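Local structure of uncharacterized CBS-domain protein (Klebsiella pneumoniae subsp. pneumoniae, 3HF7) at residues I49-V54 with V102-D107. The protein is of uncharacterized function, but this fragment of a membrane protein is a CBS-domain pair that binds adenosine monophosphate. Residues are numbered along the deposited sequence; the frame is centred on the assembly and turned at random.
Sequences ISMLRV and VGLVVD
Met51 reaches across from strand 48-53 and sets its terminal methyl against two side chains of strand 102-106. Its CE lies 3.9 Å from CG1 of Val102 and 4.0 Å from CG of Leu104, so the methyl makes both of the close approaches. CG of Met51 stands anti to the backbone N (chi1 -172°), and bends at chi2 and chi3 then turn the end of the chain toward its two partners; an unbranched, flexible methionine suits a span where the nearest CA atoms, those of Met51 and Val102, are still 8.7 Å apart. The side chain of Met51 crosses that of Val102 at about a right angle and that of Leu104 more slantwise. The two strands belong to different sheets, one in each half of the CBS pair, and this contact joins the halves close to the bound nucleotide: Met51 also touches Arg37, an AMP-binding residue. Strand alternation puts Val102 and Leu104 on the face toward Met51, where their branched apolar side chains offer methyl and methine surface to CE and also pack on Leu115. Met51 and Leu104 are buried, whereas Val102 is partly exposed. Away from the methyl the strands diverge, and Arg53 forms a salt bridge with Asp77.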
ATOM      1  N   ILE A  49       3.681  -7.888  -2.772  1.00 27.33           N
ATOM      2  CA  ILE A  49       3.763  -7.989  -4.222  1.00 27.52           C
ATOM      3  C   ILE A  49       3.432  -6.679  -4.946  1.00 27.58           C
ATOM      4  O   ILE A  49       4.186  -6.234  -5.814  1.00 28.10           O
ATOM      5  CB  ILE A  49       2.860  -9.110  -4.748  1.00 27.26           C
ATOM      6  CG1 ILE A  49       3.230 -10.412  -4.051  1.00 26.94           C
ATOM      7  CG2 ILE A  49       2.966  -9.202  -6.271  1.00 27.48           C
ATOM      8  CD1 ILE A  49       3.098 -11.631  -4.908  1.00 27.82           C
ATOM      9  N   SER A  50       2.309  -6.068  -4.588  1.00 27.48           N
ATOM     10  CA  SER A  50       1.864  -4.861  -5.255  1.00 26.95           C
ATOM     11  C   SER A  50       0.912  -4.052  -4.392  1.00 26.45           C
ATOM     12  O   SER A  50       0.439  -4.509  -3.352  1.00 26.13           O
ATOM     13  CB  SER A  50       1.207  -5.228  -6.580  1.00 27.13           C
ATOM     14  OG  SER A  50       0.309  -6.303  -6.387  1.00 28.09           O
ATOM     15  N   MET A  51       0.657  -2.821  -4.827  1.00 26.37           N
ATOM     16  CA  MET A  51      -0.284  -1.948  -4.147  1.00 26.11           C
ATOM     17  C   MET A  51      -1.480  -1.771  -5.076  1.00 26.54           C
ATOM     18  O   MET A  51      -1.313  -1.424  -6.247  1.00 27.17           O
ATOM     19  CB  MET A  51       0.386  -0.614  -3.811  1.00 24.92           C
ATOM     20  CG  MET A  51      -0.434   0.292  -2.946  1.00 23.05           C
ATOM     21  SD  MET A  51      -0.495  -0.192  -1.208  1.00 22.83           S
ATOM     22  CE  MET A  51       1.245  -0.026  -0.765  1.00 20.94           C
ATOM     23  N   LEU A  52      -2.678  -2.046  -4.570  1.00 26.99           N
ATOM     24  CA  LEU A  52      -3.865  -2.129  -5.418  1.00 27.53           C
ATOM     25  C   LEU A  52      -4.788  -0.998  -5.061  1.00 27.54           C
ATOM     26  O   LEU A  52      -5.149  -0.838  -3.884  1.00 27.14           O
ATOM     27  CB  LEU A  52      -4.569  -3.477  -5.198  1.00 27.98           C
ATOM     28  CG  LEU A  52      -5.624  -4.097  -6.140  1.00 28.38           C
ATOM     29  CD1 LEU A  52      -7.031  -4.010  -5.566  1.00 28.31           C
ATOM     30  CD2 LEU A  52      -5.579  -3.562  -7.574  1.00 29.01           C
ATOM     31  N   ARG A  53      -5.147  -0.195  -6.064  1.00 27.72           N
ATOM     32  CA  ARG A  53      -6.112   0.865  -5.835  1.00 27.80           C
ATOM     33  C   ARG A  53      -7.453   0.206  -5.829  1.00 27.82           C
ATOM     34  O   ARG A  53      -7.899  -0.321  -6.844  1.00 27.79           O
ATOM     35  CB  ARG A  53      -6.016   1.942  -6.900  1.00 27.93           C
ATOM     36  CG  ARG A  53      -4.723   2.690  -6.796  1.00 28.28           C
ATOM     37  CD  ARG A  53      -4.497   3.623  -7.940  1.00 29.95           C
ATOM     38  NE  ARG A  53      -3.955   2.920  -9.093  1.00 32.03           N
ATOM     39  CZ  ARG A  53      -4.648   2.674 -10.204  1.00 34.28           C
ATOM     40  NH1 ARG A  53      -5.909   3.086 -10.309  1.00 33.82           N
ATOM     41  NH2 ARG A  53      -4.076   2.022 -11.217  1.00 35.00           N
ATOM     42  N   VAL A  54      -8.066   0.190  -4.657  1.00 28.01           N
ATOM     43  CA  VAL A  54      -9.356  -0.466  -4.463  1.00 28.86           C
ATOM     44  C   VAL A  54     -10.417   0.027  -5.470  1.00 29.22           C
ATOM     45  O   VAL A  54     -11.069  -0.790  -6.140  1.00 29.26           O
ATOM     46  CB  VAL A  54      -9.834  -0.290  -2.994  1.00 28.75           C
ATOM     47  CG1 VAL A  54     -11.120  -1.002  -2.760  1.00 29.25           C
ATOM     48  CG2 VAL A  54      -8.801  -0.856  -2.051  1.00 29.39           C
ATOM     49  N   VAL A 102       1.584   6.805  -1.780  1.00 24.32           N
ATOM     50  CA  VAL A 102       1.695   5.805  -0.722  1.00 23.00           C
ATOM     51  C   VAL A 102       3.005   5.027  -0.847  1.00 22.46           C
ATOM     52  O   VAL A 102       3.471   4.711  -1.944  1.00 22.11           O
ATOM     53  CB  VAL A 102       0.505   4.826  -0.730  1.00 22.88           C
ATOM     54  CG1 VAL A 102       0.730   3.703   0.267  1.00 23.30           C
ATOM     55  CG2 VAL A 102      -0.772   5.541  -0.365  1.00 23.04           C
ATOM     56  N   GLY A 103       3.607   4.728   0.295  1.00 21.94           N
ATOM     57  CA  GLY A 103       4.854   4.010   0.297  1.00 21.48           C
ATOM     58  C   GLY A 103       4.872   3.012   1.416  1.00 21.06           C
ATOM     59  O   GLY A 103       4.193   3.185   2.430  1.00 20.94           O
ATOM     60  N   LEU A 104       5.637   1.952   1.212  1.00 20.85           N
ATOM     61  CA  LEU A 104       5.905   0.999   2.267  1.00 20.62           C
ATOM     62  C   LEU A 104       7.274   1.313   2.812  1.00 20.82           C
ATOM     63  O   LEU A 104       8.249   1.410   2.040  1.00 20.85           O
ATOM     64  CB  LEU A 104       5.834  -0.434   1.745  1.00 20.24           C
ATOM     65  CG  LEU A 104       4.395  -0.920   1.518  1.00 19.39           C
ATOM     66  CD1 LEU A 104       4.395  -2.428   1.357  1.00 20.27           C
ATOM     67  CD2 LEU A 104       3.475  -0.502   2.660  1.00 18.76           C
ATOM     68  N   VAL A 105       7.330   1.512   4.135  1.00 21.30           N
ATOM     69  CA  VAL A 105       8.593   1.796   4.817  1.00 22.10           C
ATOM     70  C   VAL A 105       9.356   0.517   5.071  1.00 22.65           C
ATOM     71  O   VAL A 105       8.837  -0.434   5.646  1.00 22.42           O
ATOM     72  CB  VAL A 105       8.406   2.537   6.151  1.00 22.04           C
ATOM     73  CG1 VAL A 105       9.746   2.626   6.911  1.00 22.16           C
ATOM     74  CG2 VAL A 105       7.845   3.927   5.890  1.00 22.35           C
ATOM     75  N   VAL A 106      10.608   0.519   4.642  1.00 23.83           N
ATOM     76  CA  VAL A 106      11.381  -0.693   4.617  1.00 24.69           C
ATOM     77  C   VAL A 106      12.779  -0.564   5.227  1.00 25.17           C
ATOM     78  O   VAL A 106      13.460   0.454   5.117  1.00 25.36           O
ATOM     79  CB  VAL A 106      11.403  -1.286   3.187  1.00 24.61           C
ATOM     80  CG1 VAL A 106      12.710  -0.980   2.483  1.00 24.62           C
ATOM     81  CG2 VAL A 106      11.144  -2.765   3.238  1.00 24.20           C
ATOM     82  N   ASP A 107      13.149  -1.642   5.892  1.00 26.01           N
ATOM     83  CA  ASP A 107      14.437  -1.895   6.487  1.00 26.44           C
ATOM     84  C   ASP A 107      15.547  -1.924   5.479  1.00 26.62           C
ATOM     85  O   ASP A 107      15.293  -1.950   4.279  1.00 26.74           O
ATOM     86  CB  ASP A 107      14.354  -3.322   6.958  1.00 26.85           C
ATOM     87  CG  ASP A 107      14.948  -3.512   8.257  1.00 28.47           C
ATOM     88  OD1 ASP A 107      14.721  -2.640   9.120  1.00 29.68           O
ATOM     89  OD2 ASP A 107      15.623  -4.547   8.424  1.00 32.53           O
TER